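Local coordinates for AtGH3.15 acyl acid amido synthetase (Arabidopsis thaliana, PDB 6E1Q), which joins glutamine, and possibly cysteine, to the auxin precursor indole-3-butyric acid at the cost of ATP, and also conjugates the herbicide 2,4-DB, at residues K11-L16 against S122-P127; P218-F223 against I297-T302; S282-L287 against L312-G317; P320-F325 against N338-P343. All blocks are in the same frame, centred on the assembly; numbering follows the deposited sequence.

Contact 1: K11-L16 against S122-P127; sequences KACLSL and SSLYAP
L16 on the helix 10-22 meets L124 on the helix 112-132 along its whole side chain. L16 CB lies 4.1 Å from L124 CD1. L16 CG comes next, 4.1 Å from L124 CD2. At the tip, L16 CD2 and L124 CD2 are 3.6 Å apart. The two leucine side chains cross at about a right angle.

L124 has its CG anti to the backbone N (chi1 -172°), and from there both methyl groups reach the neighbouring helix. While L124 CD2 goes to L16, L124 CD1 settles on the backbone of C13, 3.6 Å from C13 O, and also touches C13 CB. An alanine in place of L124 would probably open a gap beside C13 and leave L16 CD2 without its partner.

One turn further on, P127 presents its ring to the same cysteine. P127 CG is 3.7 Å from C13 CB and 3.9 Å from C13 SG. C13 thus meets both a leucine methyl and a proline ring. L14 adds a looser touch, its CD2 coming 4.1 Å from P127 C.

The short helical segments cross at -106°, and their axes approach to 8.2 Å. Such a steep crossing keeps the meeting place small, centred on C13 and L124. F5, in the loop before the helix 10-22, touches C13 and L124 as well. L17 and L20 of that helix also touch L124. Y125, on the same helix as L124, turns away from this contact and bonds through OH to N336 O, just past the strand 332-335.

Contact 2: P218-F223 against I297-T302; sequences PFASSF and IESIIT. With CFA ((2,4-dichlorophenoxy)acetic acid), chain C.
P218-F223 and I297-T302 make a short parallel backbone pairing beside a ligand pocket, just after the strand 212-217, where the chain turns a corner at P218 and at S299. The bridge joins F219 and I300. I300 N donates to P218 O at 3.0 Å, and A220 N donates to I300 O at 2.9 Å. I300 thus bonds to the residues on both sides of F219.

F219 and I300 lie side by side, and I300 CD1 comes to the edge of the F219 ring. P218 CB covers a face of that ring. Further along, F223 meets I297, with F223 CE2 3.4 Å from I297 CG2, a close fit. S299 CB reaches the edge of the F223 ring, near its plane.

This is the N-terminal domain of a GH3 enzyme, related to the ANL adenylating enzymes. Helix 220-243 starts directly after the bridge. F219 N donates to S222 OG at 2.9 Å, which ties the helix's first turn back to the bridge residue.

One (2,4-dichlorophenoxy)acetic acid lies against both segments. P218 CG touches its chlorine CL4 at 3.3 Å, and E298 CG lies 3.3 Å from its ether oxygen O1'. E298 CG is anti to the backbone N (chi1 171°). The chain then bends, which leaves CG by the ether oxygen and turns the carboxylate to the strand 321-327. There it pairs with T322 OG1 and S324 N.

Contact 3: S282-L287 against L312-G317; sequences SWEAIL and LEFYSG
A285 and L287 dock their backbone N-H groups on carbonyls in the last turn of the helix 309-316. A285 N donates to F314 O at 2.9 Å. L287 N donates to Y315 O, also at 2.9 Å. This is the tight part. A285 CB presses on G317 CA at 3.4 Å, where a side chain on G317 would clash. I286 lies alongside Y315, its CG2 touching Y315 CD1. W283 O meets that ring at its edge, in plane. L287 CD1 touches L312 CD1 in the buried part.

The E284 side is more open. E284 is exposed and F314 partly so, and no hydrogen bond joins their side chains. E284 CA sits over the F314 ring face, 3.9 Å from the centroid, a CH-pi contact. E284 CB is 3.4 Å from F314 CE1. Trading F314 for an alanine would probably strip E284 of its ring support and leave its side chain freer to turn. K487 also touches both residues.

S282 OG accepts from E284 N in an ST turn, which overlaps a type II beta turn from W283 to I286. A285 then takes the N-cap position of the helix 286-290, while G317, with positive phi, is the first residue past the partner helix.

Contact 4: P320-F325 against N338-P343; sequences PLTSSF and NPLCKP. With CFA ((2,4-dichlorophenoxy)acetic acid), chain D.
P339, L340 and P343 carry this segment's contact with P320-S324, and three waters lie between the backbones. N338 starts a type I beta turn that runs to C341. The turn is closed by the bond from C341 N to N338 O, 3.0 Å long.

P339 follows. Its carbonyl oxygen lies 3.3 Å from T322 CG2, and its CB makes a looser touch with S324 OG. Water 3 lies 2.7 Å from P339 O, to which it can donate, and accepts from S323 N. L129 and H132 of the helix 112-132 also pack on the P339 ring.

L340 sends one methyl back to the strand. L340 CD2 comes 3.7 Å from P320 CG and 3.9 Å from T322 CG2. Both neighbours run alongside the leucine, pointing the same way. With chi1 60°, T322 OG1 takes the place between the backbone N and the carbonyl carbon. T322 CG2, anti to the carbonyl carbon, faces the loop, while OG1 pairs with E298.

C341 takes part through its backbone. C341 O and L321 O both accept from water 2, at 2.7 Å and 3.1 Å, and water 1 lies near the same two oxygens. P343 closes the segment, its CG 4.2 Å from L321 O.

The loop lies along the strand that runs into the active site. Further along that strand F325, a residue of the ATP and substrate sites, lays one ring face on a bound (2,4-dichlorophenoxy)acetic acid, whose C6' stands over the ring centre.

From the N terminus, contact 1 comes first, closing a loop of 105 residues between the helices 10-22 and 112-132. It ends before contact 2 begins. Contact 2 closes 73 residues and contact 3 closes 24. These two cross: 282-287 lies between the two segments of contact 2, and 312-317 follows them. They touch, I297 packing on L287 and S316, and F223 on L312. Contact 4 comes last and closes 12 residues after 320-325. It meets contact 2 through E298, where the strands 297-298 and 321-327 are neighbours, and contact 3 through L321 against L312 and E313. Y125 of contact 1 packs on S324 and F325, linking helix 112-132 to the strand 321-327.

Contact 1: K11-L16 against S122-P127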
loop_
_atom_site.group_PDB
_atom_site.type_symbol
_atom_site.label_atom_id
_atom_site.label_comp_id
_atom_site.label_asym_id
_atom_site.label_seq_id
_atom_site.Cartn_x
_atom_site.Cartn_y
_atom_site.Cartn_z
ATOM N N LYS A 11 1.071 26.012 -14.996
ATOM C CA LYS A 11 0.159 26.950 -14.347
ATOM C C LYS A 11 -1.293 26.613 -14.659
ATOM O O LYS A 11 -2.176 26.774 -13.802
ATOM C CB LYS A 11 0.501 28.381 -14.764
ATOM C CG LYS A 11 -0.307 29.450 -14.045
ATOM C CD LYS A 11 -0.062 29.375 -12.529
ATOM C CE LYS A 11 -1.355 29.388 -11.709
ATOM N NZ LYS A 11 -2.030 28.084 -11.616
ATOM N N ALA A 12 -1.558 26.136 -15.875
ATOM C CA ALA A 12 -2.914 25.723 -16.202
ATOM C C ALA A 12 -3.324 24.508 -15.377
ATOM O O ALA A 12 -4.482 24.400 -14.952
ATOM C CB ALA A 12 -3.024 25.429 -17.693
ATOM N N CYS A 13 -2.386 23.586 -15.134
ATOM C CA CYS A 13 -2.710 22.394 -14.359
ATOM C C CYS A 13 -3.036 22.752 -12.908
ATOM O O CYS A 13 -4.043 22.292 -12.358
ATOM C CB CYS A 13 -1.557 21.394 -14.439
ATOM S SG CYS A 13 -1.424 20.552 -16.046
ATOM N N LEU A 14 -2.190 23.573 -12.274
ATOM C CA LEU A 14 -2.425 23.976 -10.892
ATOM C C LEU A 14 -3.713 24.777 -10.767
ATOM O O LEU A 14 -4.430 24.667 -9.764
ATOM C CB LEU A 14 -1.242 24.798 -10.376
ATOM C CG LEU A 14 0.130 24.118 -10.400
ATOM C CD1 LEU A 14 1.223 25.132 -10.103
ATOM C CD2 LEU A 14 0.166 22.977 -9.401
ATOM N N SER A 15 -4.019 25.604 -11.772
ATOM C CA SER A 15 -5.276 26.342 -11.741
ATOM C C SER A 15 -6.475 25.403 -11.842
ATOM O O SER A 15 -7.509 25.647 -11.215
ATOM C CB SER A 15 -5.305 27.379 -12.861
ATOM O OG SER A 15 -6.613 27.873 -13.035
ATOM N N LEU A 16 -6.354 24.315 -12.600
ATOM C CA LEU A 16 -7.448 23.352 -12.675
ATOM C C LEU A 16 -7.636 22.615 -11.347
ATOM O O LEU A 16 -8.772 22.335 -10.934
ATOM C CB LEU A 16 -7.185 22.354 -13.802
ATOM C CG LEU A 16 -8.398 21.498 -14.159
ATOM C CD1 LEU A 16 -9.582 22.406 -14.478
ATOM C CD2 LEU A 16 -8.092 20.570 -15.328
ATOM N N SER A 122 -3.521 11.870 -13.180
ATOM C CA SER A 122 -2.148 11.763 -12.697
ATOM C C SER A 122 -1.246 12.800 -13.357
ATOM O O SER A 122 -0.309 13.306 -12.730
ATOM C CB SER A 122 -1.600 10.354 -12.944
ATOM O OG SER A 122 -0.568 10.036 -12.019
ATOM N N SER A 123 -1.497 13.114 -14.622
ATOM C CA SER A 123 -0.683 14.121 -15.284
ATOM C C SER A 123 -1.130 15.512 -14.875
ATOM O O SER A 123 -0.328 16.450 -14.883
ATOM C CB SER A 123 -0.745 13.949 -16.805
ATOM O OG SER A 123 -1.976 14.423 -17.334
ATOM N N LEU A 124 -2.402 15.651 -14.500
ATOM C CA LEU A 124 -2.870 16.902 -13.926
ATOM C C LEU A 124 -2.164 17.205 -12.611
ATOM O O LEU A 124 -1.889 18.369 -12.303
ATOM C CB LEU A 124 -4.377 16.837 -13.716
ATOM C CG LEU A 124 -5.050 18.130 -13.289
ATOM C CD1 LEU A 124 -4.629 19.237 -14.233
ATOM C CD2 LEU A 124 -6.560 17.950 -13.334
ATOM N N TYR A 125 -1.831 16.174 -11.845
ATOM C CA TYR A 125 -1.312 16.357 -10.502
ATOM C C TYR A 125 0.209 16.480 -10.463
ATOM O O TYR A 125 0.746 17.115 -9.543
ATOM C CB TYR A 125 -1.783 15.196 -9.609
ATOM C CG TYR A 125 -1.166 15.185 -8.232
ATOM C CD1 TYR A 125 -1.613 16.057 -7.238
ATOM C CD2 TYR A 125 -0.137 14.312 -7.920
ATOM C CE1 TYR A 125 -1.041 16.047 -5.955
ATOM C CE2 TYR A 125 0.445 14.303 -6.654
ATOM C CZ TYR A 125 -0.011 15.165 -5.676
ATOM O OH TYR A 125 0.578 15.135 -4.422
ATOM N N ALA A 126 0.919 15.903 -11.438
ATOM C CA ALA A 126 2.382 15.957 -11.418
ATOM C C ALA A 126 2.964 17.375 -11.335
ATOM O O ALA A 126 3.955 17.560 -10.600
ATOM C CB ALA A 126 2.931 15.214 -12.645
ATOM N N PRO A 127 2.448 18.393 -12.033
ATOM C CA PRO A 127 3.025 19.742 -11.850
ATOM C C PRO A 127 3.015 20.219 -10.409
ATOM O O PRO A 127 3.912 20.974 -10.007
ATOM C CB PRO A 127 2.147 20.628 -12.742
ATOM C CG PRO A 127 1.617 19.693 -13.787
ATOM C CD PRO A 127 1.403 18.387 -13.076
#

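Contact 2: P218-F223 against I297-T302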
loop_
_atom_site.group_PDB
_atom_site.type_symbol
_atom_site.label_atom_id
_atom_site.label_comp_id
_atom_site.label_asym_id
_atom_site.label_seq_id
_atom_site.Cartn_x
_atom_site.Cartn_y
_atom_site.Cartn_z
ATOM N N PRO A 218 5.365 0.287 -4.282
ATOM C CA PRO A 218 4.015 0.322 -3.695
ATOM C C PRO A 218 4.002 0.733 -2.226
ATOM O O PRO A 218 3.247 1.641 -1.847
ATOM C CB PRO A 218 3.505 -1.113 -3.904
ATOM C CG PRO A 218 4.321 -1.645 -5.061
ATOM C CD PRO A 218 5.677 -1.017 -4.912
ATOM N N PHE A 219 4.823 0.108 -1.387
ATOM C CA PHE A 219 4.781 0.313 0.059
ATOM C C PHE A 219 6.155 0.671 0.620
ATOM O O PHE A 219 7.188 0.313 0.052
ATOM C CB PHE A 219 4.302 -0.944 0.786
ATOM C CG PHE A 219 3.203 -1.685 0.081
ATOM C CD1 PHE A 219 2.019 -1.052 -0.250
ATOM C CD2 PHE A 219 3.336 -3.038 -0.201
ATOM C CE1 PHE A 219 0.991 -1.743 -0.878
ATOM C CE2 PHE A 219 2.309 -3.744 -0.828
ATOM C CZ PHE A 219 1.139 -3.097 -1.166
ATOM N N ALA A 220 6.148 1.333 1.786
ATOM C CA ALA A 220 7.388 1.529 2.541
ATOM C C ALA A 220 8.160 0.218 2.705
ATOM O O ALA A 220 9.376 0.173 2.501
ATOM C CB ALA A 220 7.081 2.137 3.913
ATOM N N SER A 221 7.469 -0.871 3.054
ATOM C CA SER A 221 8.175 -2.124 3.284
ATOM C C SER A 221 8.730 -2.717 1.997
ATOM O O SER A 221 9.656 -3.538 2.059
ATOM C CB SER A 221 7.253 -3.129 3.994
ATOM O OG SER A 221 6.030 -3.312 3.306
ATOM N N SER A 222 8.201 -2.304 0.837
ATOM C CA SER A 222 8.712 -2.808 -0.436
ATOM C C SER A 222 10.185 -2.499 -0.604
ATOM O O SER A 222 10.920 -3.291 -1.201
ATOM C CB SER A 222 7.929 -2.217 -1.621
ATOM O OG SER A 222 6.530 -2.255 -1.389
ATOM N N PHE A 223 10.630 -1.347 -0.097
ATOM C CA PHE A 223 12.025 -0.949 -0.237
ATOM C C PHE A 223 12.966 -1.845 0.553
ATOM O O PHE A 223 14.107 -2.064 0.126
ATOM C CB PHE A 223 12.198 0.500 0.202
ATOM C CG PHE A 223 11.668 1.477 -0.786
ATOM C CD1 PHE A 223 12.371 1.745 -1.944
ATOM C CD2 PHE A 223 10.446 2.098 -0.585
ATOM C CE1 PHE A 223 11.887 2.629 -2.867
ATOM C CE2 PHE A 223 9.949 3.007 -1.515
ATOM C CZ PHE A 223 10.667 3.266 -2.658
ATOM N N ILE A 297 11.292 9.726 -2.038
ATOM C CA ILE A 297 11.000 8.307 -2.023
ATOM C C ILE A 297 9.500 8.184 -1.850
ATOM O O ILE A 297 8.971 8.523 -0.787
ATOM C CB ILE A 297 11.738 7.579 -0.900
ATOM C CG1 ILE A 297 13.245 7.650 -1.131
ATOM C CG2 ILE A 297 11.202 6.137 -0.784
ATOM C CD1 ILE A 297 14.047 7.324 0.098
ATOM N N GLU A 298 8.825 7.684 -2.883
ATOM C CA GLU A 298 7.372 7.686 -2.970
ATOM C C GLU A 298 6.862 6.278 -2.705
ATOM O O GLU A 298 7.249 5.334 -3.405
ATOM C CB GLU A 298 6.922 8.180 -4.351
ATOM C CG GLU A 298 5.426 8.005 -4.613
ATOM C CD GLU A 298 4.563 9.045 -3.890
ATOM O OE1 GLU A 298 4.987 10.213 -3.781
ATOM O OE2 GLU A 298 3.464 8.688 -3.413
ATOM N N SER A 299 6.005 6.133 -1.688
ATOM C CA SER A 299 5.351 4.858 -1.388
ATOM C C SER A 299 4.274 5.092 -0.343
ATOM O O SER A 299 4.213 6.148 0.290
ATOM C CB SER A 299 6.345 3.816 -0.862
ATOM O OG SER A 299 6.777 4.180 0.452
ATOM N N ILE A 300 3.448 4.071 -0.136
ATOM C CA ILE A 300 2.468 4.128 0.942
ATOM C C ILE A 300 3.199 4.014 2.277
ATOM O O ILE A 300 3.950 3.058 2.515
ATOM C CB ILE A 300 1.407 3.036 0.768
ATOM C CG1 ILE A 300 0.597 3.334 -0.499
ATOM C CG2 ILE A 300 0.497 2.966 1.998
ATOM C CD1 ILE A 300 -0.265 2.174 -0.944
ATOM N N ILE A 301 3.001 5.010 3.147
ATOM C CA ILE A 301 3.618 5.070 4.464
ATOM C C ILE A 301 2.586 5.242 5.572
ATOM O O ILE A 301 2.946 5.572 6.697
ATOM C CB ILE A 301 4.667 6.198 4.543
ATOM C CG1 ILE A 301 4.006 7.553 4.233
ATOM C CG2 ILE A 301 5.859 5.893 3.656
ATOM C CD1 ILE A 301 4.994 8.704 3.983
ATOM N N THR A 302 1.309 5.059 5.267
ATOM C CA THR A 302 0.237 5.209 6.237
ATOM C C THR A 302 -0.274 3.840 6.686
ATOM O O THR A 302 -0.004 2.807 6.067
ATOM C CB THR A 302 -0.907 6.031 5.627
ATOM O OG1 THR A 302 -1.396 5.353 4.457
ATOM C CG2 THR A 302 -0.415 7.433 5.238
HETATM C C1 CFA C . 6.223 6.799 -8.392
HETATM C C2 CFA C . 4.723 6.975 -8.168
HETATM C "C1'" CFA C . 4.272 4.819 -7.250
HETATM C "C2'" CFA C . 3.884 4.003 -6.196
HETATM C "C3'" CFA C . 3.873 2.640 -6.363
HETATM C "C4'" CFA C . 4.248 2.097 -7.564
HETATM C "C5'" CFA C . 4.631 2.887 -8.621
HETATM CL CL3 CFA C . 3.390 4.646 -4.606
HETATM C "C6'" CFA C . 4.636 4.251 -8.460
HETATM O O1 CFA C . 6.723 7.029 -9.523
HETATM O O2 CFA C . 6.946 6.399 -7.450
HETATM O "O1'" CFA C . 4.284 6.208 -7.082
HETATM CL CL4 CFA C . 4.229 0.342 -7.741
#

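Contact 3: S282-L287 against L312-G317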
loop_
_atom_site.group_PDB
_atom_site.type_symbol
_atom_site.label_atom_id
_atom_site.label_comp_id
_atom_site.label_asym_id
_atom_site.label_seq_id
_atom_site.Cartn_x
_atom_site.Cartn_y
_atom_site.Cartn_z
ATOM N N SER A 282 28.241 0.622 7.557
ATOM C CA SER A 282 26.873 1.051 7.795
ATOM C C SER A 282 26.180 1.330 6.468
ATOM O O SER A 282 26.691 2.092 5.641
ATOM C CB SER A 282 26.850 2.303 8.669
ATOM O OG SER A 282 25.513 2.699 8.901
ATOM N N TRP A 283 25.006 0.738 6.278
ATOM C CA TRP A 283 24.183 1.056 5.126
ATOM C C TRP A 283 23.222 2.207 5.402
ATOM O O TRP A 283 22.243 2.383 4.660
ATOM C CB TRP A 283 23.443 -0.197 4.649
ATOM C CG TRP A 283 24.313 -0.973 3.690
ATOM C CD1 TRP A 283 25.657 -1.182 3.800
ATOM C CD2 TRP A 283 23.911 -1.589 2.462
ATOM N NE1 TRP A 283 26.114 -1.903 2.725
ATOM C CE2 TRP A 283 25.062 -2.167 1.889
ATOM C CE3 TRP A 283 22.693 -1.724 1.801
ATOM C CZ2 TRP A 283 25.026 -2.866 0.688
ATOM C CZ3 TRP A 283 22.664 -2.415 0.600
ATOM C CH2 TRP A 283 23.819 -2.974 0.057
ATOM N N GLU A 284 23.486 2.994 6.446
ATOM C CA GLU A 284 22.728 4.217 6.654
ATOM C C GLU A 284 22.834 5.089 5.411
ATOM O O GLU A 284 23.911 5.221 4.821
ATOM C CB GLU A 284 23.242 4.981 7.882
ATOM C CG GLU A 284 22.494 6.303 8.095
ATOM C CD GLU A 284 22.947 7.074 9.318
ATOM O OE1 GLU A 284 22.386 8.156 9.574
ATOM O OE2 GLU A 284 23.852 6.600 10.030
ATOM N N ALA A 285 21.702 5.650 4.988
ATOM C CA ALA A 285 21.628 6.542 3.833
ATOM C C ALA A 285 21.974 5.854 2.507
ATOM O O ALA A 285 22.190 6.545 1.502
ATOM C CB ALA A 285 22.537 7.769 4.027
ATOM N N ILE A 286 22.025 4.516 2.467
ATOM C CA ILE A 286 22.393 3.808 1.235
ATOM C C ILE A 286 21.523 4.232 0.048
ATOM O O ILE A 286 22.003 4.285 -1.091
ATOM C CB ILE A 286 22.319 2.282 1.460
ATOM C CG1 ILE A 286 22.910 1.525 0.259
ATOM C CG2 ILE A 286 20.883 1.850 1.705
ATOM C CD1 ILE A 286 24.397 1.844 0.002
ATOM N N LEU A 287 20.238 4.543 0.280
ATOM C CA LEU A 287 19.379 4.879 -0.858
ATOM C C LEU A 287 19.809 6.187 -1.501
ATOM O O LEU A 287 19.875 6.285 -2.732
ATOM C CB LEU A 287 17.915 4.955 -0.442
ATOM C CG LEU A 287 17.287 3.600 -0.116
ATOM C CD1 LEU A 287 15.794 3.791 0.234
ATOM C CD2 LEU A 287 17.481 2.624 -1.290
ATOM N N LEU A 312 13.015 3.003 7.152
ATOM C CA LEU A 312 13.188 3.549 5.811
ATOM C C LEU A 312 13.907 4.892 5.865
ATOM O O LEU A 312 14.738 5.194 4.999
ATOM C CB LEU A 312 11.830 3.672 5.116
ATOM C CG LEU A 312 11.789 4.212 3.690
ATOM C CD1 LEU A 312 12.720 3.396 2.789
ATOM C CD2 LEU A 312 10.356 4.215 3.142
ATOM N N GLU A 313 13.634 5.699 6.898
ATOM C CA GLU A 313 14.356 6.962 7.032
ATOM C C GLU A 313 15.838 6.713 7.284
ATOM O O GLU A 313 16.690 7.461 6.801
ATOM C CB GLU A 313 13.752 7.811 8.156
ATOM C CG GLU A 313 12.346 8.335 7.823
ATOM C CD GLU A 313 11.770 9.283 8.879
ATOM O OE1 GLU A 313 12.208 9.226 10.048
ATOM O OE2 GLU A 313 10.853 10.069 8.539
ATOM N N PHE A 314 16.161 5.670 8.048
ATOM C CA PHE A 314 17.557 5.297 8.255
ATOM C C PHE A 314 18.262 5.036 6.923
ATOM O O PHE A 314 19.390 5.495 6.699
ATOM C CB PHE A 314 17.621 4.064 9.156
ATOM C CG PHE A 314 18.994 3.461 9.274
ATOM C CD1 PHE A 314 19.961 4.059 10.055
ATOM C CD2 PHE A 314 19.317 2.295 8.592
ATOM C CE1 PHE A 314 21.229 3.497 10.172
ATOM C CE2 PHE A 314 20.563 1.740 8.707
ATOM C CZ PHE A 314 21.525 2.348 9.509
ATOM N N TYR A 315 17.613 4.300 6.025
ATOM C CA TYR A 315 18.193 4.040 4.710
ATOM C C TYR A 315 18.106 5.231 3.761
ATOM O O TYR A 315 18.772 5.215 2.725
ATOM C CB TYR A 315 17.496 2.839 4.064
ATOM C CG TYR A 315 17.806 1.531 4.746
ATOM C CD1 TYR A 315 19.119 1.123 4.948
ATOM C CD2 TYR A 315 16.786 0.717 5.223
ATOM C CE1 TYR A 315 19.403 -0.087 5.589
ATOM C CE2 TYR A 315 17.063 -0.485 5.856
ATOM C CZ TYR A 315 18.361 -0.875 6.045
ATOM O OH TYR A 315 18.622 -2.070 6.681
ATOM N N SER A 316 17.317 6.260 4.090
ATOM C CA SER A 316 16.975 7.303 3.132
ATOM C C SER A 316 18.012 8.408 3.048
ATOM O O SER A 316 18.058 9.111 2.033
ATOM C CB SER A 316 15.633 7.938 3.493
ATOM O OG SER A 316 15.826 8.966 4.464
ATOM N N GLY A 317 18.806 8.608 4.095
ATOM C CA GLY A 317 19.758 9.706 4.080
ATOM C C GLY A 317 19.121 11.067 3.920
ATOM O O GLY A 317 19.714 11.960 3.300
#

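Contact 4: P320-F325 against N338-P343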
loop_
_atom_site.group_PDB
_atom_site.type_symbol
_atom_site.label_atom_id
_atom_site.label_comp_id
_atom_site.label_asym_id
_atom_site.label_seq_id
_atom_site.Cartn_x
_atom_site.Cartn_y
_atom_site.Cartn_z
ATOM N N PRO A 320 13.141 12.939 1.427
ATOM C CA PRO A 320 11.820 12.946 2.057
ATOM C C PRO A 320 10.998 11.757 1.585
ATOM O O PRO A 320 11.008 11.395 0.405
ATOM C CB PRO A 320 11.217 14.287 1.616
ATOM C CG PRO A 320 11.971 14.678 0.404
ATOM C CD PRO A 320 13.348 14.101 0.539
ATOM N N LEU A 321 10.335 11.107 2.533
ATOM C CA LEU A 321 9.392 10.051 2.195
ATOM C C LEU A 321 8.066 10.704 1.853
ATOM O O LEU A 321 7.488 11.416 2.688
ATOM C CB LEU A 321 9.226 9.071 3.351
ATOM C CG LEU A 321 10.502 8.601 4.047
ATOM C CD1 LEU A 321 10.135 7.613 5.134
ATOM C CD2 LEU A 321 11.472 7.981 3.043
ATOM N N THR A 322 7.592 10.496 0.631
ATOM C CA THR A 322 6.338 11.103 0.211
ATOM C C THR A 322 5.285 10.031 -0.032
ATOM O O THR A 322 5.593 8.904 -0.421
ATOM C CB THR A 322 6.519 11.965 -1.049
ATOM O OG1 THR A 322 7.014 11.158 -2.130
ATOM C CG2 THR A 322 7.502 13.091 -0.776
ATOM N N SER A 323 4.030 10.393 0.222
ATOM C CA SER A 323 2.879 9.548 -0.082
ATOM C C SER A 323 1.862 10.482 -0.733
ATOM O O SER A 323 1.182 11.260 -0.054
ATOM C CB SER A 323 2.333 8.862 1.171
ATOM O OG SER A 323 1.189 8.074 0.868
ATOM N N SER A 324 1.773 10.407 -2.054
ATOM C CA SER A 324 1.040 11.397 -2.829
ATOM C C SER A 324 -0.395 11.000 -3.138
ATOM O O SER A 324 -1.198 11.878 -3.472
ATOM C CB SER A 324 1.757 11.649 -4.157
ATOM O OG SER A 324 3.015 12.232 -3.919
ATOM N N PHE A 325 -0.728 9.712 -3.075
ATOM C CA PHE A 325 -1.955 9.214 -3.678
ATOM C C PHE A 325 -2.736 8.348 -2.710
ATOM O O PHE A 325 -2.164 7.500 -2.020
ATOM C CB PHE A 325 -1.669 8.394 -4.936
ATOM C CG PHE A 325 -0.655 9.016 -5.861
ATOM C CD1 PHE A 325 -1.040 9.983 -6.782
ATOM C CD2 PHE A 325 0.671 8.604 -5.838
ATOM C CE1 PHE A 325 -0.118 10.547 -7.652
ATOM C CE2 PHE A 325 1.601 9.164 -6.706
ATOM C CZ PHE A 325 1.204 10.136 -7.614
ATOM N N ASN A 338 0.132 18.472 0.146
ATOM C CA ASN A 338 1.346 18.902 0.844
ATOM C C ASN A 338 2.332 17.743 0.883
ATOM O O ASN A 338 2.601 17.173 1.946
ATOM C CB ASN A 338 1.031 19.402 2.254
ATOM C CG ASN A 338 2.249 19.995 2.938
ATOM O OD1 ASN A 338 3.255 20.277 2.289
ATOM N ND2 ASN A 338 2.162 20.191 4.249
ATOM N N PRO A 339 2.914 17.393 -0.264
ATOM C CA PRO A 339 3.643 16.112 -0.357
ATOM C C PRO A 339 4.889 16.035 0.513
ATOM O O PRO A 339 5.287 14.929 0.890
ATOM C CB PRO A 339 3.990 16.007 -1.851
ATOM C CG PRO A 339 3.824 17.421 -2.408
ATOM C CD PRO A 339 2.775 18.075 -1.566
ATOM N N LEU A 340 5.509 17.162 0.857
ATOM C CA LEU A 340 6.697 17.176 1.706
ATOM C C LEU A 340 6.379 17.298 3.196
ATOM O O LEU A 340 7.296 17.525 3.988
ATOM C CB LEU A 340 7.637 18.308 1.281
ATOM C CG LEU A 340 8.264 18.097 -0.107
ATOM C CD1 LEU A 340 9.278 19.207 -0.440
ATOM C CD2 LEU A 340 8.888 16.704 -0.245
ATOM N N CYS A 341 5.115 17.137 3.592
ATOM C CA CYS A 341 4.756 17.086 5.003
ATOM C C CYS A 341 5.495 15.951 5.715
ATOM O O CYS A 341 6.049 15.043 5.091
ATOM C CB CYS A 341 3.252 16.862 5.170
ATOM S SG CYS A 341 2.685 15.244 4.529
ATOM N N LYS A 342 5.477 16.015 7.045
ATOM C CA LYS A 342 5.926 14.903 7.870
ATOM C C LYS A 342 5.118 13.656 7.529
ATOM O O LYS A 342 3.893 13.741 7.377
ATOM C CB LYS A 342 5.740 15.225 9.355
ATOM C CG LYS A 342 6.966 15.718 10.084
ATOM C CD LYS A 342 6.768 15.606 11.596
ATOM C CE LYS A 342 7.520 14.407 12.159
ATOM N NZ LYS A 342 8.981 14.496 11.872
ATOM N N PRO A 343 5.759 12.488 7.429
ATOM C CA PRO A 343 5.009 11.260 7.109
ATOM C C PRO A 343 3.861 11.001 8.052
ATOM O O PRO A 343 2.830 10.454 7.634
ATOM C CB PRO A 343 6.082 10.166 7.203
ATOM C CG PRO A 343 7.345 10.874 6.836
ATOM C CD PRO A 343 7.215 12.258 7.426
HETATM C C1 CFA D . -2.798 4.699 -6.757
HETATM C C2 CFA D . -1.401 4.582 -7.373
HETATM C "C1'" CFA D . -0.180 5.507 -9.217
HETATM C "C2'" CFA D . 0.530 4.492 -9.851
HETATM C "C3'" CFA D . 1.746 4.777 -10.460
HETATM C "C4'" CFA D . 2.249 6.070 -10.441
HETATM C "C5'" CFA D . 1.537 7.078 -9.815
HETATM CL CL3 CFA D . -0.107 2.820 -9.890
HETATM C "C6'" CFA D . 0.326 6.796 -9.210
HETATM O O1 CFA D . -3.433 5.774 -6.884
HETATM O O2 CFA D . -3.326 3.745 -6.121
HETATM O "O1'" CFA D . -1.417 5.260 -8.600
HETATM CL CL4 CFA D . 3.810 6.459 -11.221
HETATM O O HOH W 1 5.204 12.316 4.012
HETATM O O HOH W 2 8.250 14.266 3.734
HETATM O O HOH W 3 3.882 12.769 1.815
#